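Local coordinates for lipoprotein signal peptidase (Staphylococcus aureus, PDB 6RYO) that cleaves the signal peptides from bacterial prolipoproteins as a membrane-embedded aspartyl protease, a step in lipoprotein maturation, at residues K28-T33 with Y112-Q117; T72-N77 with V140-D145. All coordinates share one frame; numbering follows the deposited sequence.

Interaction 1 of 2, residues K28-T33 with Y112-Q117. With OLC ((2R)-2,3-dihydroxypropyl (9Z)-octadec-9-enoate), chain D.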
ATOM      1  N   LYS A  28      22.204  12.481   6.123  1.00 33.38           N
ATOM      2  CA  LYS A  28      21.280  12.524   7.250  1.00 33.81           C
ATOM      3  C   LYS A  28      19.906  12.008   6.844  1.00 31.97           C
ATOM      4  O   LYS A  28      19.367  11.081   7.462  1.00 32.19           O
ATOM      5  CB  LYS A  28      21.197  13.954   7.791  1.00 35.24           C
ATOM      6  CG  LYS A  28      20.535  14.081   9.154  1.00 39.06           C
ATOM      7  CD  LYS A  28      20.656  15.498   9.695  1.00 49.16           C
ATOM      8  CE  LYS A  28      20.109  15.598  11.111  1.00 56.18           C
ATOM      9  NZ  LYS A  28      20.265  16.965  11.685  1.00 60.33           N
ATOM     10  N   TYR A  29      19.322  12.598   5.803  1.00 28.36           N
ATOM     11  CA  TYR A  29      18.052  12.151   5.246  1.00 31.09           C
ATOM     12  C   TYR A  29      18.248  11.848   3.769  1.00 32.92           C
ATOM     13  O   TYR A  29      18.597  12.742   2.991  1.00 37.47           O
ATOM     14  CB  TYR A  29      16.960  13.207   5.430  1.00 36.67           C
ATOM     15  CG  TYR A  29      16.750  13.638   6.861  1.00 41.47           C
ATOM     16  CD1 TYR A  29      16.217  12.764   7.797  1.00 42.44           C
ATOM     17  CD2 TYR A  29      17.072  14.925   7.269  1.00 41.22           C
ATOM     18  CE1 TYR A  29      16.020  13.156   9.105  1.00 39.86           C
ATOM     19  CE2 TYR A  29      16.877  15.326   8.574  1.00 41.51           C
ATOM     20  CZ  TYR A  29      16.351  14.438   9.487  1.00 43.59           C
ATOM     21  OH  TYR A  29      16.154  14.831  10.789  1.00 50.65           O
ATOM     22  N   PHE A  30      18.023  10.591   3.386  1.00 31.37           N
ATOM     23  CA  PHE A  30      18.080  10.175   1.983  1.00 29.36           C
ATOM     24  C   PHE A  30      16.769  10.563   1.293  1.00 32.95           C
ATOM     25  O   PHE A  30      15.968   9.725   0.873  1.00 33.32           O
ATOM     26  CB  PHE A  30      18.346   8.680   1.875  1.00 25.43           C
ATOM     27  CG  PHE A  30      19.713   8.261   2.349  1.00 24.08           C
ATOM     28  CD1 PHE A  30      19.970   8.081   3.698  1.00 19.97           C
ATOM     29  CD2 PHE A  30      20.735   8.034   1.442  1.00 19.61           C
ATOM     30  CE1 PHE A  30      21.224   7.691   4.135  1.00 17.96           C
ATOM     31  CE2 PHE A  30      21.993   7.642   1.874  1.00 14.97           C
ATOM     32  CZ  PHE A  30      22.236   7.472   3.223  1.00 14.97           C
ATOM     33  N   ILE A  31      16.565  11.877   1.175  1.00 35.73           N
ATOM     34  CA  ILE A  31      15.318  12.385   0.610  1.00 40.77           C
ATOM     35  C   ILE A  31      15.220  12.056  -0.878  1.00 39.05           C
ATOM     36  O   ILE A  31      14.131  11.776  -1.392  1.00 40.17           O
ATOM     37  CB  ILE A  31      15.195  13.897   0.873  1.00 47.79           C
ATOM     38  CG1 ILE A  31      13.919  14.458   0.240  1.00 47.97           C
ATOM     39  CG2 ILE A  31      16.423  14.630   0.363  1.00 53.19           C
ATOM     40  CD1 ILE A  31      13.714  15.937   0.481  1.00 51.04           C
ATOM     41  N   GLY A  32      16.347  12.079  -1.592  1.00 37.32           N
ATOM     42  CA  GLY A  32      16.312  11.764  -3.011  1.00 31.69           C
ATOM     43  C   GLY A  32      15.885  10.335  -3.284  1.00 30.30           C
ATOM     44  O   GLY A  32      15.074  10.078  -4.176  1.00 29.03           O
ATOM     45  N   THR A  33      16.416   9.386  -2.511  1.00 30.66           N
ATOM     46  CA  THR A  33      16.050   7.985  -2.704  1.00 23.25           C
ATOM     47  C   THR A  33      14.650   7.697  -2.177  1.00 21.34           C
ATOM     48  O   THR A  33      13.888   6.948  -2.801  1.00 25.08           O
ATOM     49  CB  THR A  33      17.075   7.073  -2.024  1.00 21.87           C
ATOM     50  OG1 THR A  33      18.379   7.314  -2.570  1.00 28.27           O
ATOM     51  CG2 THR A  33      16.707   5.611  -2.235  1.00 19.20           C
ATOM     52  N   TYR A 112      20.283   8.955   9.316  1.00 46.20           N
ATOM     53  CA  TYR A 112      21.445   8.167   8.913  1.00 47.80           C
ATOM     54  C   TYR A 112      21.118   6.694   8.696  1.00 44.40           C
ATOM     55  O   TYR A 112      22.034   5.863   8.630  1.00 48.61           O
ATOM     56  CB  TYR A 112      22.593   8.292   9.924  1.00 53.01           C
ATOM     57  CG  TYR A 112      22.800   9.689  10.457  1.00 53.48           C
ATOM     58  CD1 TYR A 112      23.289  10.701   9.643  1.00 52.94           C
ATOM     59  CD2 TYR A 112      22.515   9.993  11.779  1.00 53.17           C
ATOM     60  CE1 TYR A 112      23.482  11.979  10.130  1.00 53.72           C
ATOM     61  CE2 TYR A 112      22.704  11.266  12.277  1.00 53.78           C
ATOM     62  CZ  TYR A 112      23.188  12.256  11.449  1.00 56.12           C
ATOM     63  OH  TYR A 112      23.378  13.525  11.942  1.00 60.74           O
ATOM     64  N   ASN A 113      19.840   6.343   8.585  1.00 37.28           N
ATOM     65  CA  ASN A 113      19.393   4.958   8.466  1.00 34.99           C
ATOM     66  C   ASN A 113      18.605   4.839   7.165  1.00 34.29           C
ATOM     67  O   ASN A 113      17.392   5.060   7.146  1.00 38.50           O
ATOM     68  CB  ASN A 113      18.559   4.557   9.687  1.00 35.77           C
ATOM     69  CG  ASN A 113      18.325   3.062   9.774  1.00 41.49           C
ATOM     70  OD1 ASN A 113      18.245   2.372   8.759  1.00 41.90           O
ATOM     71  ND2 ASN A 113      18.209   2.555  10.995  1.00 47.11           N
ATOM     72  N   LEU A 114      19.299   4.492   6.076  1.00 30.21           N
ATOM     73  CA  LEU A 114      18.628   4.347   4.787  1.00 25.01           C
ATOM     74  C   LEU A 114      17.607   3.214   4.815  1.00 26.65           C
ATOM     75  O   LEU A 114      16.546   3.310   4.188  1.00 27.92           O
ATOM     76  CB  LEU A 114      19.657   4.114   3.682  1.00 22.25           C
ATOM     77  CG  LEU A 114      19.119   3.840   2.276  1.00 20.65           C
ATOM     78  CD1 LEU A 114      18.248   4.991   1.805  1.00 19.97           C
ATOM     79  CD2 LEU A 114      20.262   3.597   1.299  1.00 22.86           C
ATOM     80  N   PHE A 115      17.915   2.131   5.534  1.00 27.68           N
ATOM     81  CA  PHE A 115      17.023   0.975   5.576  1.00 21.76           C
ATOM     82  C   PHE A 115      15.638   1.355   6.087  1.00 23.12           C
ATOM     83  O   PHE A 115      14.620   1.000   5.481  1.00 23.78           O
ATOM     84  CB  PHE A 115      17.634  -0.124   6.447  1.00 21.07           C
ATOM     85  CG  PHE A 115      16.764  -1.337   6.595  1.00 22.16           C
ATOM     86  CD1 PHE A 115      15.944  -1.489   7.702  1.00 27.88           C
ATOM     87  CD2 PHE A 115      16.768  -2.330   5.630  1.00 19.51           C
ATOM     88  CE1 PHE A 115      15.144  -2.605   7.841  1.00 25.77           C
ATOM     89  CE2 PHE A 115      15.970  -3.448   5.762  1.00 19.36           C
ATOM     90  CZ  PHE A 115      15.157  -3.587   6.870  1.00 21.73           C
ATOM     91  N   MET A 116      15.577   2.068   7.212  1.00 25.25           N
ATOM     92  CA  MET A 116      14.282   2.456   7.761  1.00 31.32           C
ATOM     93  C   MET A 116      13.614   3.526   6.908  1.00 31.18           C
ATOM     94  O   MET A 116      12.387   3.524   6.753  1.00 39.02           O
ATOM     95  CB  MET A 116      14.441   2.941   9.202  1.00 39.92           C
ATOM     96  CG  MET A 116      14.642   1.823  10.209  1.00 54.29           C
ATOM     97  SD  MET A 116      13.965   2.234  11.830  1.00 68.15           S
ATOM     98  CE  MET A 116      15.045   3.574  12.330  1.00 69.26           C
ATOM     99  N   GLN A 117      14.402   4.455   6.360  1.00 24.79           N
ATOM    100  CA  GLN A 117      13.838   5.485   5.492  1.00 19.76           C
ATOM    101  C   GLN A 117      13.185   4.873   4.259  1.00 30.84           C
ATOM    102  O   GLN A 117      12.142   5.352   3.796  1.00 31.68           O
ATOM    103  CB  GLN A 117      14.925   6.484   5.095  1.00 17.52           C
ATOM    104  CG  GLN A 117      15.413   7.363   6.242  1.00 15.84           C
ATOM    105  CD  GLN A 117      16.450   8.378   5.803  1.00 24.02           C
ATOM    106  OE1 GLN A 117      16.642   8.611   4.610  1.00 32.06           O
ATOM    107  NE2 GLN A 117      17.128   8.987   6.770  1.00 27.73           N
TER
HETATM  108  C10 OLC D 202       8.591  -8.660  -4.464  1.00 62.61           C
HETATM  109  C9  OLC D 202       9.313  -7.595  -4.185  1.00 61.34           C
HETATM  110  C11 OLC D 202       8.876  -9.986  -3.762  1.00 63.90           C
HETATM  111  C8  OLC D 202      10.442  -7.687  -3.161  1.00 59.92           C
HETATM  112  C24 OLC D 202      19.746  -0.092   1.389  1.00 65.14           C
HETATM  113  C7  OLC D 202      10.787  -6.294  -2.638  1.00 58.81           C
HETATM  114  C6  OLC D 202      11.653  -6.429  -1.387  1.00 57.58           C
HETATM  115  C5  OLC D 202      12.202  -5.059  -1.000  1.00 54.02           C
HETATM  116  C4  OLC D 202      13.418  -5.234  -0.093  1.00 52.20           C
HETATM  117  C3  OLC D 202      14.505  -4.257  -0.536  1.00 49.79           C
HETATM  118  C2  OLC D 202      15.582  -4.158   0.543  1.00 47.80           C
HETATM  119  C21 OLC D 202      17.644  -1.411   1.141  1.00 48.63           C
HETATM  120  C1  OLC D 202      15.705  -2.705   1.002  1.00 48.93           C
HETATM  121  C22 OLC D 202      18.872  -1.174   2.013  1.00 59.21           C
HETATM  122  O19 OLC D 202      14.884  -1.909   0.688  1.00 52.90           O
HETATM  123  O25 OLC D 202      20.851   0.136   2.217  1.00 69.41           O
HETATM  124  O23 OLC D 202      18.462  -0.761   3.287  1.00 62.76           O
HETATM  125  O20 OLC D 202      16.791  -2.310   1.787  1.00 46.15           O
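Gln117 reaches across to residues 28-33 and grips their backbone with both ends of its side-chain amide. Gln117 OE1 accepts from Phe30 N at 2.7 Å, the donor lying in the carbonyl plane on a lone pair. Gln117 NE2 gives a hydrogen to Lys28 O at 3.1 Å, with that oxygen in the amide plane, and also bonds Ala110 O. These bonds fix the flip of the buried amide. A glutamine suits the place: it is long, and it offers both a donor and an acceptor. Its CG stands beside the backbone N (chi1 -69°) and the chain runs extended from there, carrying the amide clear of its own helix. Lys28 O has a second donor, Tyr112 N, 3.0 Å away in a nearly straight bond (171°) on a lone pair.

Phe30, the N-cap residue and centre of an inverse gamma turn, offers one ring face to Leu114, whose CB lies 4.1 Å from the ring centroid in a CH-pi contact; OE1 of Gln117 approaches the ring edge. The branching of Leu114 serves two neighbours: CD1 packs 3.6 Å from Phe30 CG, and CD2 lies 3.6 Å from O25 of a monoolein. Tyr112 CB points away from residues 28-33, but a chi1 of -41° brings the ring back, with CE1 3.7 Å from Lys28 CG. The extended lysine supplies apolar methylenes here, and the same CG lies over a face of the Tyr29 ring.

Asn113 caps its helix, OD1 accepting from Met116 N at 3.1 Å. The contact thus joins the N-terminal ends of helices 31-55 and 114-137. Helix 87-108 adjoins it through Phe106, touched by Tyr29 and Gln117, while Phe115 packs on Leu169 and Ala173 of helix 158-174.

Interaction 2 of 2, residues T72-N77 with V140-D145. With OLC ((2R)-2,3-dihydroxypropyl (9Z)-octadec-9-enoate), chain B.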
ATOM      1  N   THR A  72      -8.295 -10.451 -10.776  1.00 24.03           N
ATOM      2  CA  THR A  72      -9.730 -10.470 -10.519  1.00 22.48           C
ATOM      3  C   THR A  72     -10.159  -9.067 -10.109  1.00 24.04           C
ATOM      4  O   THR A  72      -9.755  -8.572  -9.051  1.00 33.95           O
ATOM      5  CB  THR A  72     -10.071 -11.497  -9.443  1.00 22.48           C
ATOM      6  OG1 THR A  72      -9.640 -12.797  -9.867  1.00 26.69           O
ATOM      7  CG2 THR A  72     -11.566 -11.528  -9.203  1.00 20.93           C
ATOM      8  N   SER A  73     -10.967  -8.428 -10.952  1.00 18.92           N
ATOM      9  CA  SER A  73     -11.402  -7.061 -10.697  1.00 20.33           C
ATOM     10  C   SER A  73     -12.324  -7.023  -9.485  1.00 18.43           C
ATOM     11  O   SER A  73     -13.369  -7.684  -9.467  1.00 20.28           O
ATOM     12  CB  SER A  73     -12.106  -6.494 -11.928  1.00 19.17           C
ATOM     13  OG  SER A  73     -12.437  -5.128 -11.744  1.00 18.55           O
ATOM     14  N   HIS A  74     -11.933  -6.259  -8.467  1.00 17.34           N
ATOM     15  CA  HIS A  74     -12.718  -6.107  -7.251  1.00 19.78           C
ATOM     16  C   HIS A  74     -12.626  -4.663  -6.779  1.00 16.93           C
ATOM     17  O   HIS A  74     -11.682  -3.940  -7.107  1.00 18.91           O
ATOM     18  CB  HIS A  74     -12.237  -7.065  -6.148  1.00 22.94           C
ATOM     19  CG  HIS A  74     -12.965  -6.907  -4.847  1.00 25.51           C
ATOM     20  ND1 HIS A  74     -14.285  -7.269  -4.683  1.00 27.48           N
ATOM     21  CD2 HIS A  74     -12.560  -6.415  -3.652  1.00 27.03           C
ATOM     22  CE1 HIS A  74     -14.659  -7.015  -3.442  1.00 25.76           C
ATOM     23  NE2 HIS A  74     -13.631  -6.496  -2.795  1.00 25.70           N
ATOM     24  N   ARG A  75     -13.621  -4.249  -5.997  1.00 17.04           N
ATOM     25  CA  ARG A  75     -13.623  -2.950  -5.341  1.00 17.79           C
ATOM     26  C   ARG A  75     -13.832  -3.156  -3.848  1.00 22.52           C
ATOM     27  O   ARG A  75     -14.650  -3.984  -3.439  1.00 23.03           O
ATOM     28  CB  ARG A  75     -14.716  -2.029  -5.904  1.00 18.72           C
ATOM     29  CG  ARG A  75     -14.640  -1.802  -7.409  1.00 21.23           C
ATOM     30  CD  ARG A  75     -13.292  -1.234  -7.821  1.00 21.81           C
ATOM     31  NE  ARG A  75     -13.255  -0.883  -9.239  1.00 23.21           N
ATOM     32  CZ  ARG A  75     -12.964  -1.735 -10.218  1.00 23.15           C
ATOM     33  NH1 ARG A  75     -12.688  -3.001  -9.940  1.00 26.32           N
ATOM     34  NH2 ARG A  75     -12.955  -1.320 -11.476  1.00 22.85           N
ATOM     35  N   ASN A  76     -13.089  -2.409  -3.037  1.00 28.79           N
ATOM     36  CA  ASN A  76     -13.137  -2.541  -1.586  1.00 28.68           C
ATOM     37  C   ASN A  76     -13.607  -1.231  -0.971  1.00 29.79           C
ATOM     38  O   ASN A  76     -13.029  -0.172  -1.239  1.00 32.51           O
ATOM     39  CB  ASN A  76     -11.767  -2.932  -1.021  1.00 23.81           C
ATOM     40  CG  ASN A  76     -11.865  -3.595   0.341  1.00 21.19           C
ATOM     41  OD1 ASN A  76     -12.762  -3.293   1.131  1.00 24.03           O
ATOM     42  ND2 ASN A  76     -10.939  -4.507   0.624  1.00 18.96           N
ATOM     43  N   ASN A  77     -14.655  -1.308  -0.148  1.00 26.28           N
ATOM     44  CA  ASN A  77     -15.194  -0.148   0.553  1.00 26.21           C
ATOM     45  C   ASN A  77     -15.385  -0.450   2.035  1.00 30.33           C
ATOM     46  O   ASN A  77     -16.237   0.151   2.696  1.00 35.12           O
ATOM     47  CB  ASN A  77     -16.508   0.311  -0.076  1.00 22.68           C
ATOM     48  CG  ASN A  77     -17.560  -0.781  -0.089  1.00 25.99           C
ATOM     49  OD1 ASN A  77     -17.246  -1.962   0.062  1.00 39.07           O
ATOM     50  ND2 ASN A  77     -18.815  -0.392  -0.282  1.00 20.43           N
ATOM     51  N   VAL A 140     -11.648   1.301  -3.211  1.00 22.51           N
ATOM     52  CA  VAL A 140     -10.267   0.948  -3.515  1.00 19.57           C
ATOM     53  C   VAL A 140     -10.279  -0.156  -4.561  1.00 22.61           C
ATOM     54  O   VAL A 140     -10.993  -1.154  -4.406  1.00 21.12           O
ATOM     55  CB  VAL A 140      -9.499   0.495  -2.257  1.00 20.32           C
ATOM     56  CG1 VAL A 140      -8.126  -0.034  -2.635  1.00 21.79           C
ATOM     57  CG2 VAL A 140      -9.363   1.644  -1.272  1.00 18.24           C
ATOM     58  N   VAL A 141      -9.493   0.020  -5.619  1.00 22.45           N
ATOM     59  CA  VAL A 141      -9.402  -0.977  -6.683  1.00 19.57           C
ATOM     60  C   VAL A 141      -8.493  -2.109  -6.221  1.00 17.47           C
ATOM     61  O   VAL A 141      -7.321  -1.887  -5.901  1.00 19.28           O
ATOM     62  CB  VAL A 141      -8.886  -0.353  -7.986  1.00 23.46           C
ATOM     63  CG1 VAL A 141      -8.552  -1.441  -9.009  1.00 19.74           C
ATOM     64  CG2 VAL A 141      -9.915   0.607  -8.546  1.00 26.02           C
ATOM     65  N   ASP A 142      -9.034  -3.322  -6.182  1.00 21.10           N
ATOM     66  CA  ASP A 142      -8.281  -4.520  -5.838  1.00 24.04           C
ATOM     67  C   ASP A 142      -8.312  -5.477  -7.019  1.00 23.70           C
ATOM     68  O   ASP A 142      -9.387  -5.763  -7.558  1.00 25.64           O
ATOM     69  CB  ASP A 142      -8.858  -5.194  -4.596  1.00 22.86           C
ATOM     70  CG  ASP A 142      -8.614  -4.399  -3.333  1.00 25.67           C
ATOM     71  OD1 ASP A 142      -7.597  -3.674  -3.266  1.00 31.07           O
ATOM     72  OD2 ASP A 142      -9.437  -4.506  -2.401  1.00 28.58           O
ATOM     73  N   PHE A 143      -7.137  -5.967  -7.422  1.00 21.14           N
ATOM     74  CA  PHE A 143      -7.061  -6.858  -8.578  1.00 20.17           C
ATOM     75  C   PHE A 143      -6.155  -8.068  -8.405  1.00 21.89           C
ATOM     76  O   PHE A 143      -6.267  -9.002  -9.205  1.00 23.88           O
ATOM     77  CB  PHE A 143      -6.610  -6.080  -9.821  1.00 21.69           C
ATOM     78  CG  PHE A 143      -5.311  -5.345  -9.639  1.00 22.33           C
ATOM     79  CD1 PHE A 143      -5.292  -4.059  -9.124  1.00 20.21           C
ATOM     80  CD2 PHE A 143      -4.110  -5.936  -9.992  1.00 24.30           C
ATOM     81  CE1 PHE A 143      -4.101  -3.379  -8.957  1.00 14.93           C
ATOM     82  CE2 PHE A 143      -2.913  -5.260  -9.829  1.00 18.75           C
ATOM     83  CZ  PHE A 143      -2.911  -3.980  -9.310  1.00 18.97           C
ATOM     84  N   ILE A 144      -5.272  -8.111  -7.410  1.00 23.35           N
ATOM     85  CA  ILE A 144      -4.344  -9.230  -7.267  1.00 20.16           C
ATOM     86  C   ILE A 144      -5.043 -10.362  -6.525  1.00 25.21           C
ATOM     87  O   ILE A 144      -5.432 -10.213  -5.362  1.00 27.92           O
ATOM     88  CB  ILE A 144      -3.060  -8.802  -6.543  1.00 14.74           C
ATOM     89  CG1 ILE A 144      -2.293  -7.778  -7.384  1.00  6.69           C
ATOM     90  CG2 ILE A 144      -2.188 -10.008  -6.252  1.00 17.70           C
ATOM     91  CD1 ILE A 144      -0.997  -7.317  -6.753  1.00  6.56           C
ATOM     92  N   ASP A 145      -5.187 -11.504  -7.196  1.00 28.90           N
ATOM     93  CA  ASP A 145      -5.922 -12.654  -6.680  1.00 33.27           C
ATOM     94  C   ASP A 145      -5.033 -13.883  -6.806  1.00 36.22           C
ATOM     95  O   ASP A 145      -4.833 -14.396  -7.912  1.00 33.72           O
ATOM     96  CB  ASP A 145      -7.234 -12.845  -7.444  1.00 38.97           C
ATOM     97  CG  ASP A 145      -8.081 -13.972  -6.886  1.00 48.22           C
ATOM     98  OD1 ASP A 145      -7.750 -14.501  -5.802  1.00 52.06           O
ATOM     99  OD2 ASP A 145      -9.086 -14.332  -7.535  1.00 50.13           O
TER
HETATM  100  C10 OLC B 101       4.174  -9.066  -3.227  1.00 46.62           C
HETATM  101  C9  OLC B 101       4.193  -8.674  -1.971  1.00 45.97           C
HETATM  102  C11 OLC B 101       3.815 -10.509  -3.575  1.00 44.72           C
HETATM  103  C8  OLC B 101       3.857  -9.666  -0.859  1.00 42.96           C
HETATM  104  C24 OLC B 101      -7.602  -6.524   0.756  1.00 45.38           C
HETATM  105  C12 OLC B 101       3.110 -10.543  -4.929  1.00 38.69           C
HETATM  106  C7  OLC B 101       2.977  -8.993   0.191  1.00 33.91           C
HETATM  107  C13 OLC B 101       1.839 -11.379  -4.814  1.00 30.08           C
HETATM  108  C6  OLC B 101       1.508  -9.244  -0.141  1.00 25.49           C
HETATM  109  C14 OLC B 101       1.643 -12.168  -6.107  1.00 28.12           C
HETATM  110  C5  OLC B 101       0.642  -8.615   0.945  1.00 22.19           C
HETATM  111  C4  OLC B 101      -0.832  -8.718   0.565  1.00 23.70           C
HETATM  112  C3  OLC B 101      -1.631  -7.743   1.427  1.00 24.00           C
HETATM  113  C2  OLC B 101      -3.053  -8.268   1.602  1.00 29.62           C
HETATM  114  C21 OLC B 101      -6.067  -6.346   2.724  1.00 34.61           C
HETATM  115  C1  OLC B 101      -3.941  -7.160   2.158  1.00 35.95           C
HETATM  116  C22 OLC B 101      -7.060  -5.597   1.840  1.00 38.39           C
HETATM  117  O19 OLC B 101      -3.470  -6.277   2.793  1.00 45.27           O
HETATM  118  O25 OLC B 101      -8.960  -6.246   0.547  1.00 49.31           O
HETATM  119  O23 OLC B 101      -8.126  -5.138   2.618  1.00 37.94           O
HETATM  120  O20 OLC B 101      -5.315  -7.192   1.906  1.00 34.45           O
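Thr72 meets Asp145 through its hydroxyl, OG1 lying 2.8 Å from OD2 on the carboxylate's anti lone pair; OG1 also bonds Ser61 OG. Thr72 N donates to Phe143 O at 2.9 Å, beside a classic beta bulge at Phe143 and Ile144. Ser73 OG accepts from Arg75 NH1 at 2.8 Å, near the guanidinium plane. His74 and Asp142 form an antiparallel hydrogen-bonded pair, with His74 N 2.7 Å from Asp142 O. Their side chains run alongside each other, imidazole and carboxylate only 17° apart, with Asp142 OD2 at the ring edge. This three-stranded antiparallel sheet presents Asp142, a predicted catalytic aspartate of the A8 peptidase family, beside Asp160 on helix 158-174. Arg75 pairs with Val141 on the other face. Arginine suits the site: bent at chi2 (-57°), it lays a flat group against Val141 CG2, 3.7 Å from Arg75 NE, and its NH1 also reaches His74 O. Asn76 N bonds Val140 O at 2.8 Å. Asn76 CB comes 3.1 Å from Asp142 OD2, to which ND2 adds a weak bond. The Asn76 amide has an acceptor for Gly78 N and a donor for a modified side chain of the bound peptide; a polar one bonds Asp142 OD1.

In the fold
Interactions 1 and 2 lie on opposite sides of the chain's centre, their own centres 32 Å apart and their nearest atoms about 21 Å apart. Their segments alternate along the chain, and the same elements serve both: helix 114-137 starts in interaction 1 and is followed directly by the strand of Val140 to Asp145, while helix 31-55 runs from interaction 1 to Lys49, Ile52 and Ala53, which pack on interaction 2. Only interaction 2 holds a predicted active-site residue; the side chains of Asp142 and Asp160 approach to about 4 Å, and the bound peptide reaches Asn76, Val140 and Asp142. Interaction 1 lies away from the annotated sites, at the far ends of these helices.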